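Local coordinates for protein computational Design of Enzyme (Synthetic construct, PDB 3TP4) that is a computationally designed protein on a glycosyl hydrolase family 26 scaffold, probably made to carry an activated serine-containing catalytic triad as a designed hydrolase, at residues R132-G137 / Q194-F199; A146-I151 / R171-N176. All blocks are in the same frame, centred on the assembly; numbering follows the deposited sequence.

Contact 1: residues R132-G137 / Q194-F199; sequences RAVLPG and QELYRF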
ATOM      1  N   ARG A 132       5.603  17.894   1.013  1.00 36.54           N
ATOM      2  CA  ARG A 132       5.190  19.070   0.238  1.00 44.84           C
ATOM      3  C   ARG A 132       5.851  19.153  -1.139  1.00 49.41           C
ATOM      4  O   ARG A 132       5.222  19.548  -2.119  1.00 55.71           O
ATOM      5  CB  ARG A 132       5.506  20.341   1.029  1.00 58.78           C
ATOM      6  CG  ARG A 132       5.352  21.642   0.251  1.00 71.53           C
ATOM      7  CD  ARG A 132       5.981  22.799   1.025  1.00 84.57           C
ATOM      8  NE  ARG A 132       5.656  22.736   2.450  1.00 93.32           N
ATOM      9  CZ  ARG A 132       6.221  23.495   3.386  1.00 98.16           C
ATOM     10  NH1 ARG A 132       7.149  24.384   3.058  1.00 96.63           N
ATOM     11  NH2 ARG A 132       5.859  23.363   4.655  1.00101.90           N
ATOM     12  N   ALA A 133       7.126  18.786  -1.204  1.00 46.91           N
ATOM     13  CA  ALA A 133       7.926  18.977  -2.407  1.00 41.77           C
ATOM     14  C   ALA A 133       7.497  18.129  -3.601  1.00 40.70           C
ATOM     15  O   ALA A 133       7.714  18.517  -4.751  1.00 44.45           O
ATOM     16  CB  ALA A 133       9.408  18.738  -2.101  1.00 41.43           C
ATOM     17  N   VAL A 134       6.908  16.967  -3.336  1.00 31.88           N
ATOM     18  CA  VAL A 134       6.522  16.058  -4.414  1.00 30.76           C
ATOM     19  C   VAL A 134       5.080  16.276  -4.890  1.00 30.06           C
ATOM     20  O   VAL A 134       4.680  15.736  -5.920  1.00 29.65           O
ATOM     21  CB  VAL A 134       6.729  14.564  -4.026  1.00 31.75           C
ATOM     22  CG1 VAL A 134       8.196  14.281  -3.725  1.00 33.70           C
ATOM     23  CG2 VAL A 134       5.847  14.179  -2.839  1.00 30.45           C
ATOM     24  N   LEU A 135       4.306  17.063  -4.146  1.00 29.18           N
ATOM     25  CA  LEU A 135       2.926  17.367  -4.544  1.00 27.57           C
ATOM     26  C   LEU A 135       2.916  18.240  -5.798  1.00 31.95           C
ATOM     27  O   LEU A 135       3.939  18.826  -6.156  1.00 34.21           O
ATOM     28  CB  LEU A 135       2.154  18.048  -3.407  1.00 25.97           C
ATOM     29  CG  LEU A 135       1.917  17.137  -2.200  1.00 34.29           C
ATOM     30  CD1 LEU A 135       1.196  17.883  -1.102  1.00 29.69           C
ATOM     31  CD2 LEU A 135       1.131  15.895  -2.614  1.00 34.86           C
ATOM     32  N   PRO A 136       1.759  18.321  -6.478  1.00 34.36           N
ATOM     33  CA  PRO A 136       1.630  19.161  -7.676  1.00 36.28           C
ATOM     34  C   PRO A 136       2.069  20.599  -7.395  1.00 39.70           C
ATOM     35  O   PRO A 136       1.641  21.185  -6.401  1.00 48.44           O
ATOM     36  CB  PRO A 136       0.129  19.106  -7.965  1.00 37.98           C
ATOM     37  CG  PRO A 136      -0.282  17.770  -7.449  1.00 36.01           C
ATOM     38  CD  PRO A 136       0.522  17.575  -6.196  1.00 33.72           C
ATOM     39  N   GLY A 137       2.915  21.147  -8.259  1.00 42.77           N
ATOM     40  CA  GLY A 137       3.443  22.485  -8.070  1.00 48.60           C
ATOM     41  C   GLY A 137       4.799  22.469  -7.393  1.00 51.80           C
ATOM     42  O   GLY A 137       5.529  23.457  -7.412  1.00 52.84           O
ATOM     43  N   GLN A 194      -2.579  12.529   2.177  1.00 25.60           N
ATOM     44  CA  GLN A 194      -3.784  12.125   1.466  1.00 26.44           C
ATOM     45  C   GLN A 194      -3.741  12.584   0.008  1.00 25.83           C
ATOM     46  O   GLN A 194      -4.124  11.838  -0.889  1.00 25.92           O
ATOM     47  CB  GLN A 194      -5.034  12.660   2.175  1.00 25.66           C
ATOM     48  CG  GLN A 194      -5.318  11.974   3.506  1.00 24.15           C
ATOM     49  CD  GLN A 194      -6.314  12.736   4.360  1.00 29.15           C
ATOM     50  OE1 GLN A 194      -6.447  13.958   4.245  1.00 29.13           O
ATOM     51  NE2 GLN A 194      -7.021  12.015   5.228  1.00 25.39           N
ATOM     52  N   GLU A 195      -3.270  13.804  -0.244  1.00 23.90           N
ATOM     53  CA  GLU A 195      -3.209  14.260  -1.626  1.00 24.78           C
ATOM     54  C   GLU A 195      -2.131  13.515  -2.401  1.00 27.34           C
ATOM     55  O   GLU A 195      -2.297  13.262  -3.593  1.00 23.92           O
ATOM     56  CB  GLU A 195      -3.020  15.781  -1.732  1.00 25.32           C
ATOM     57  CG  GLU A 195      -4.197  16.565  -1.171  1.00 25.82           C
ATOM     58  CD  GLU A 195      -5.541  16.125  -1.762  1.00 27.70           C
ATOM     59  OE1 GLU A 195      -5.609  15.804  -2.970  1.00 25.63           O
ATOM     60  OE2 GLU A 195      -6.529  16.104  -1.009  1.00 26.89           O
ATOM     61  N   LEU A 196      -1.037  13.147  -1.728  1.00 22.76           N
ATOM     62  CA  LEU A 196       0.023  12.379  -2.384  1.00 25.54           C
ATOM     63  C   LEU A 196      -0.517  11.012  -2.801  1.00 26.32           C
ATOM     64  O   LEU A 196      -0.309  10.569  -3.930  1.00 25.56           O
ATOM     65  CB  LEU A 196       1.237  12.187  -1.453  1.00 25.00           C
ATOM     66  CG  LEU A 196       2.248  11.097  -1.845  1.00 27.47           C
ATOM     67  CD1 LEU A 196       2.886  11.385  -3.191  1.00 26.89           C
ATOM     68  CD2 LEU A 196       3.343  10.893  -0.769  1.00 26.81           C
ATOM     69  N   TYR A 197      -1.199  10.344  -1.874  1.00 24.38           N
ATOM     70  CA  TYR A 197      -1.733   9.011  -2.148  1.00 20.51           C
ATOM     71  C   TYR A 197      -2.761   9.108  -3.282  1.00 20.29           C
ATOM     72  O   TYR A 197      -2.755   8.289  -4.211  1.00 23.81           O
ATOM     73  CB  TYR A 197      -2.376   8.421  -0.885  1.00 21.18           C
ATOM     74  CG  TYR A 197      -2.720   6.943  -0.983  1.00 21.69           C
ATOM     75  CD1 TYR A 197      -3.818   6.508  -1.722  1.00 23.53           C
ATOM     76  CD2 TYR A 197      -1.960   5.987  -0.313  1.00 24.54           C
ATOM     77  CE1 TYR A 197      -4.141   5.147  -1.810  1.00 22.14           C
ATOM     78  CE2 TYR A 197      -2.273   4.628  -0.393  1.00 24.04           C
ATOM     79  CZ  TYR A 197      -3.363   4.218  -1.145  1.00 25.11           C
ATOM     80  OH  TYR A 197      -3.662   2.873  -1.233  1.00 31.60           O
ATOM     81  N   ARG A 198      -3.645  10.100  -3.195  1.00 21.74           N
ATOM     82  CA  ARG A 198      -4.734  10.256  -4.175  1.00 26.10           C
ATOM     83  C   ARG A 198      -4.179  10.529  -5.571  1.00 27.35           C
ATOM     84  O   ARG A 198      -4.606   9.912  -6.548  1.00 26.76           O
ATOM     85  CB  ARG A 198      -5.714  11.356  -3.745  1.00 25.22           C
ATOM     86  CG  ARG A 198      -6.572  10.971  -2.520  1.00 27.19           C
ATOM     87  CD  ARG A 198      -7.162  12.190  -1.834  1.00 25.61           C
ATOM     88  NE  ARG A 198      -7.918  11.836  -0.634  1.00 23.86           N
ATOM     89  CZ  ARG A 198      -8.347  12.722   0.268  1.00 27.24           C
ATOM     90  NH1 ARG A 198      -8.092  14.015   0.120  1.00 26.19           N
ATOM     91  NH2 ARG A 198      -9.030  12.314   1.324  1.00 28.31           N
ATOM     92  N   PHE A 199      -3.228  11.458  -5.662  1.00 27.76           N
ATOM     93  CA  PHE A 199      -2.547  11.706  -6.931  1.00 28.61           C
ATOM     94  C   PHE A 199      -1.891  10.449  -7.463  1.00 27.42           C
ATOM     95  O   PHE A 199      -1.954  10.163  -8.650  1.00 23.84           O
ATOM     96  CB  PHE A 199      -1.474  12.783  -6.796  1.00 28.00           C
ATOM     97  CG  PHE A 199      -0.653  12.967  -8.042  1.00 26.52           C
ATOM     98  CD1 PHE A 199      -1.178  13.643  -9.137  1.00 27.38           C
ATOM     99  CD2 PHE A 199       0.639  12.462  -8.126  1.00 26.03           C
ATOM    100  CE1 PHE A 199      -0.432  13.814 -10.289  1.00 29.35           C
ATOM    101  CE2 PHE A 199       1.398  12.635  -9.273  1.00 23.87           C
ATOM    102  CZ  PHE A 199       0.858  13.300 -10.361  1.00 28.20           C
TER
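Leu135 reaches across to the Glu195-Leu196 part of helix 190-207 with one methyl, CD2, and the apolar packing of this contact is built round that atom. CD2 lies 3.6 Å from Leu196 N and 3.7 Å from Leu196 CA, so it rests on the helix backbone as well as on side chains; Leu196 CB follows at 3.9 Å and Glu195 CB at 4.2 Å. The torsions account for this reach: CG stands opposite the carbonyl carbon (chi1 -67°), and chi2 at 178° puts CD1 anti to CA and leaves CD2, the other branch, turned onto the helix although the Leu135 CB does not point at it. A second pair lies beside the first, Val134 CG2 meeting Leu196 CD1 at 4.1 Å as the two side chains pass at a slant. No hydrogen bond spans the two segments, and only 215 Å² is buried between them.

The polar interactions run within the helix or to neighbours. Glu195 directs its CB at the loop but turns its carboxylate away, where OE2 forms a salt bridge with Arg198 NH1 at 2.8 Å; the arginine offers that oxygen its guanidinium edge, while the oxygen is approached from 43° above the carboxylate plane. OE1 is held by His376, and Arg198 NE by the carbonyl of Pro235. Leu196 also packs on Leu144. The arrangement is that of a short helix and its exit loop laid against an outer helix of a TIM barrel, here helix 190-207, which the Glu195-His376 hydrogen bond also ties to strand 374-379 of the C-terminal Ig-like part.

Contact 2: residues A146-I151 / R171-N176; sequences AYLDDI and RPWHEN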
ATOM      1  N   ALA A 146       8.035  10.770 -12.632  1.00 31.25           N
ATOM      2  CA  ALA A 146       8.912   9.845 -13.335  1.00 33.45           C
ATOM      3  C   ALA A 146       8.991   8.525 -12.564  1.00 33.26           C
ATOM      4  O   ALA A 146       9.000   7.454 -13.155  1.00 32.64           O
ATOM      5  CB  ALA A 146      10.296  10.454 -13.511  1.00 33.61           C
ATOM      6  N   TYR A 147       9.043   8.607 -11.240  1.00 36.86           N
ATOM      7  CA  TYR A 147       9.024   7.390 -10.428  1.00 35.28           C
ATOM      8  C   TYR A 147       7.761   6.574 -10.707  1.00 32.95           C
ATOM      9  O   TYR A 147       7.821   5.356 -10.887  1.00 33.44           O
ATOM     10  CB  TYR A 147       9.115   7.720  -8.945  1.00 37.48           C
ATOM     11  CG  TYR A 147       9.542   6.539  -8.098  1.00 44.42           C
ATOM     12  CD1 TYR A 147       8.619   5.826  -7.337  1.00 42.57           C
ATOM     13  CD2 TYR A 147      10.870   6.131  -8.074  1.00 50.27           C
ATOM     14  CE1 TYR A 147       9.018   4.736  -6.558  1.00 43.64           C
ATOM     15  CE2 TYR A 147      11.278   5.053  -7.309  1.00 55.75           C
ATOM     16  CZ  TYR A 147      10.350   4.357  -6.553  1.00 55.01           C
ATOM     17  OH  TYR A 147      10.772   3.285  -5.799  1.00 57.80           O
ATOM     18  N   LEU A 148       6.617   7.248 -10.755  1.00 30.34           N
ATOM     19  CA  LEU A 148       5.357   6.571 -11.074  1.00 29.52           C
ATOM     20  C   LEU A 148       5.329   5.974 -12.488  1.00 34.27           C
ATOM     21  O   LEU A 148       4.805   4.873 -12.693  1.00 28.23           O
ATOM     22  CB  LEU A 148       4.159   7.508 -10.851  1.00 24.42           C
ATOM     23  CG  LEU A 148       3.958   7.981  -9.401  1.00 28.58           C
ATOM     24  CD1 LEU A 148       2.782   8.947  -9.256  1.00 27.21           C
ATOM     25  CD2 LEU A 148       3.760   6.789  -8.490  1.00 32.90           C
ATOM     26  N   ASP A 149       5.871   6.696 -13.466  1.00 33.55           N
ATOM     27  CA  ASP A 149       5.981   6.159 -14.827  1.00 28.74           C
ATOM     28  C   ASP A 149       6.669   4.788 -14.834  1.00 32.62           C
ATOM     29  O   ASP A 149       6.248   3.868 -15.541  1.00 35.25           O
ATOM     30  CB  ASP A 149       6.769   7.116 -15.735  1.00 33.86           C
ATOM     31  CG  ASP A 149       5.981   8.381 -16.104  1.00 37.81           C
ATOM     32  OD1 ASP A 149       4.729   8.356 -16.070  1.00 34.19           O
ATOM     33  OD2 ASP A 149       6.629   9.400 -16.440  1.00 36.01           O
ATOM     34  N   ASP A 150       7.753   4.673 -14.073  1.00 27.69           N
ATOM     35  CA  ASP A 150       8.478   3.418 -13.960  1.00 29.06           C
ATOM     36  C   ASP A 150       7.581   2.341 -13.359  1.00 36.06           C
ATOM     37  O   ASP A 150       7.596   1.186 -13.785  1.00 34.93           O
ATOM     38  CB  ASP A 150       9.722   3.608 -13.089  1.00 32.78           C
ATOM     39  CG  ASP A 150      10.845   4.318 -13.824  1.00 43.98           C
ATOM     40  OD1 ASP A 150      10.809   4.346 -15.072  1.00 39.99           O
ATOM     41  OD2 ASP A 150      11.765   4.836 -13.152  1.00 48.50           O
ATOM     42  N   ILE A 151       6.790   2.720 -12.362  1.00 33.64           N
ATOM     43  CA  ILE A 151       5.884   1.763 -11.738  1.00 29.10           C
ATOM     44  C   ILE A 151       4.835   1.317 -12.750  1.00 27.70           C
ATOM     45  O   ILE A 151       4.485   0.135 -12.820  1.00 30.66           O
ATOM     46  CB  ILE A 151       5.241   2.359 -10.457  1.00 34.65           C
ATOM     47  CG1 ILE A 151       6.308   2.469  -9.357  1.00 36.11           C
ATOM     48  CG2 ILE A 151       4.052   1.508  -9.985  1.00 26.45           C
ATOM     49  CD1 ILE A 151       5.858   3.241  -8.130  1.00 36.16           C
ATOM     50  N   ARG A 171       1.224  -1.006  -2.768  1.00 20.04           N
ATOM     51  CA  ARG A 171       1.138  -0.238  -1.537  1.00 22.07           C
ATOM     52  C   ARG A 171       2.021   0.997  -1.626  1.00 24.60           C
ATOM     53  O   ARG A 171       3.216   0.940  -1.312  1.00 26.29           O
ATOM     54  CB  ARG A 171       1.580  -1.084  -0.343  1.00 25.36           C
ATOM     55  CG  ARG A 171       1.513  -0.329   0.972  1.00 29.89           C
ATOM     56  CD  ARG A 171       1.977  -1.189   2.141  1.00 25.29           C
ATOM     57  NE  ARG A 171       1.769  -0.488   3.406  1.00 21.48           N
ATOM     58  CZ  ARG A 171       2.104  -0.972   4.597  1.00 23.45           C
ATOM     59  NH1 ARG A 171       2.661  -2.182   4.701  1.00 21.75           N
ATOM     60  NH2 ARG A 171       1.877  -0.242   5.679  1.00 21.38           N
ATOM     61  N   PRO A 172       1.436   2.127  -2.042  1.00 26.65           N
ATOM     62  CA  PRO A 172       2.251   3.329  -2.281  1.00 31.44           C
ATOM     63  C   PRO A 172       2.531   4.179  -1.032  1.00 30.00           C
ATOM     64  O   PRO A 172       1.604   4.660  -0.381  1.00 27.91           O
ATOM     65  CB  PRO A 172       1.413   4.119  -3.293  1.00 28.95           C
ATOM     66  CG  PRO A 172       0.008   3.716  -3.018  1.00 22.47           C
ATOM     67  CD  PRO A 172       0.042   2.286  -2.502  1.00 21.87           C
ATOM     68  N   TRP A 173       3.816   4.349  -0.722  1.00 26.98           N
ATOM     69  CA  TRP A 173       4.303   5.292   0.295  1.00 23.65           C
ATOM     70  C   TRP A 173       4.033   4.870   1.734  1.00 26.51           C
ATOM     71  O   TRP A 173       3.119   5.389   2.390  1.00 26.88           O
ATOM     72  CB  TRP A 173       3.773   6.708   0.024  1.00 26.88           C
ATOM     73  CG  TRP A 173       3.832   7.071  -1.432  1.00 28.97           C
ATOM     74  CD1 TRP A 173       2.802   7.524  -2.206  1.00 30.00           C
ATOM     75  CD2 TRP A 173       4.975   6.981  -2.295  1.00 25.66           C
ATOM     76  NE1 TRP A 173       3.235   7.721  -3.498  1.00 28.85           N
ATOM     77  CE2 TRP A 173       4.566   7.408  -3.576  1.00 27.03           C
ATOM     78  CE3 TRP A 173       6.307   6.601  -2.105  1.00 26.78           C
ATOM     79  CZ2 TRP A 173       5.441   7.459  -4.665  1.00 33.74           C
ATOM     80  CZ3 TRP A 173       7.174   6.632  -3.192  1.00 29.90           C
ATOM     81  CH2 TRP A 173       6.738   7.066  -4.453  1.00 37.75           C
ATOM     82  N   HIS A 174       4.837   3.924   2.221  1.00 26.08           N
ATOM     83  CA  HIS A 174       4.744   3.474   3.604  1.00 25.59           C
ATOM     84  C   HIS A 174       6.135   3.506   4.264  1.00 25.01           C
ATOM     85  O   HIS A 174       7.159   3.407   3.589  1.00 24.74           O
ATOM     86  CB  HIS A 174       4.128   2.065   3.683  1.00 20.54           C
ATOM     87  CG  HIS A 174       4.946   1.020   2.991  1.00 29.74           C
ATOM     88  ND1 HIS A 174       5.694   0.085   3.675  1.00 33.68           N
ATOM     89  CD2 HIS A 174       5.168   0.789   1.674  1.00 28.94           C
ATOM     90  CE1 HIS A 174       6.324  -0.693   2.809  1.00 29.18           C
ATOM     91  NE2 HIS A 174       6.025  -0.282   1.590  1.00 31.00           N
ATOM     92  N   GLU A 175       6.141   3.650   5.584  1.00 28.20           N
ATOM     93  CA  GLU A 175       7.354   3.824   6.378  1.00 27.58           C
ATOM     94  C   GLU A 175       8.027   2.495   6.654  1.00 32.39           C
ATOM     95  O   GLU A 175       7.387   1.569   7.147  1.00 32.28           O
ATOM     96  CB  GLU A 175       6.974   4.489   7.703  1.00 24.67           C
ATOM     97  CG  GLU A 175       8.108   4.638   8.714  1.00 31.89           C
ATOM     98  CD  GLU A 175       9.310   5.390   8.157  1.00 35.87           C
ATOM     99  OE1 GLU A 175       9.310   6.635   8.193  1.00 37.16           O
ATOM    100  OE2 GLU A 175      10.249   4.732   7.674  1.00 34.24           O
ATOM    101  N   ASN A 176       9.323   2.403   6.369  1.00 33.02           N
ATOM    102  CA  ASN A 176      10.054   1.160   6.609  1.00 37.82           C
ATOM    103  C   ASN A 176      10.724   1.017   7.978  1.00 34.61           C
ATOM    104  O   ASN A 176      11.233  -0.044   8.306  1.00 31.62           O
ATOM    105  CB  ASN A 176      11.047   0.883   5.483  1.00 40.14           C
ATOM    106  CG  ASN A 176      10.374   0.291   4.259  1.00 47.09           C
ATOM    107  OD1 ASN A 176       9.643  -0.703   4.354  1.00 36.82           O
ATOM    108  ND2 ASN A 176      10.598   0.908   3.108  1.00 47.40           N
TER
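In the (beta/alpha)8 barrel of this glycosyl hydrolase scaffold, helix 141-157 covers the outer side of strand 168-174, and the contact lies where that strand turns a corner at Trp173. The indole bridges the gap: the nearest CA atoms, those of Leu148 and Pro172, are 9.9 Å apart, and Trp173 supplies nearly all the surface that its segment buries here. CG lies opposite the carbonyl carbon, and chi1 -42° together with chi2 126° brings the six-membered ring toward the helix.

Its leading atom, CH2, meets Tyr147 CD1 at 3.7 Å and Tyr147 CE1 at 3.9 Å. From the tryptophan side, CD1 sits at the ring edge, close to the indole plane. The aromatic planes make an angle of 37° with centroids 5.9 Å apart, too tilted for a parallel stack and too flat for a T-shaped one, and the two side chains pass one another running opposite ways. Leu148 adds a looser aliphatic touch, CD2 to Trp173 CZ2 at 4.2 Å.

No hydrogen bond links the segments, but both aromatics have polar anchors outside them. Tyr147 OH is bonded to Thr71 and Glu75, and Trp173 NE1 to Thr200 on helix 190-207; these bonds probably limit how far either ring can turn. The Tyr147 side chain comes close to Ser70, His37 and Glu320 but makes no contact with them; their arrangement is consistent with the designed triad. Aromatic and leucine side chains wedged between a helix and the strand that follows it are characteristic of the helix-to-sheet core layer of a TIM barrel.

In the fold
Both contacts are buried and largely apolar, with no hydrogen bond across either, yet their centres lie at different distances from that of the chain, about 9 Å for contact 2 and about 16 Å for contact 1. The former joins a helix to a barrel strand through aromatic rings, the latter the end of helix 130-134 and its exit loop to helix 190-207 through aliphatic methyls, closer to the Ig-like domain. Their centres are 12 Å apart, and 146-151/171-176 is nested in the chain between the segments of contact 1. Helix 190-207 connects them: Leu196 CG reaches Trp173 CD1 at 3.6 Å, Tyr197 CE2 reaches Pro172 CG at 3.6 Å, and Phe199 CE2 meets Leu148 CD1 at 3.9 Å.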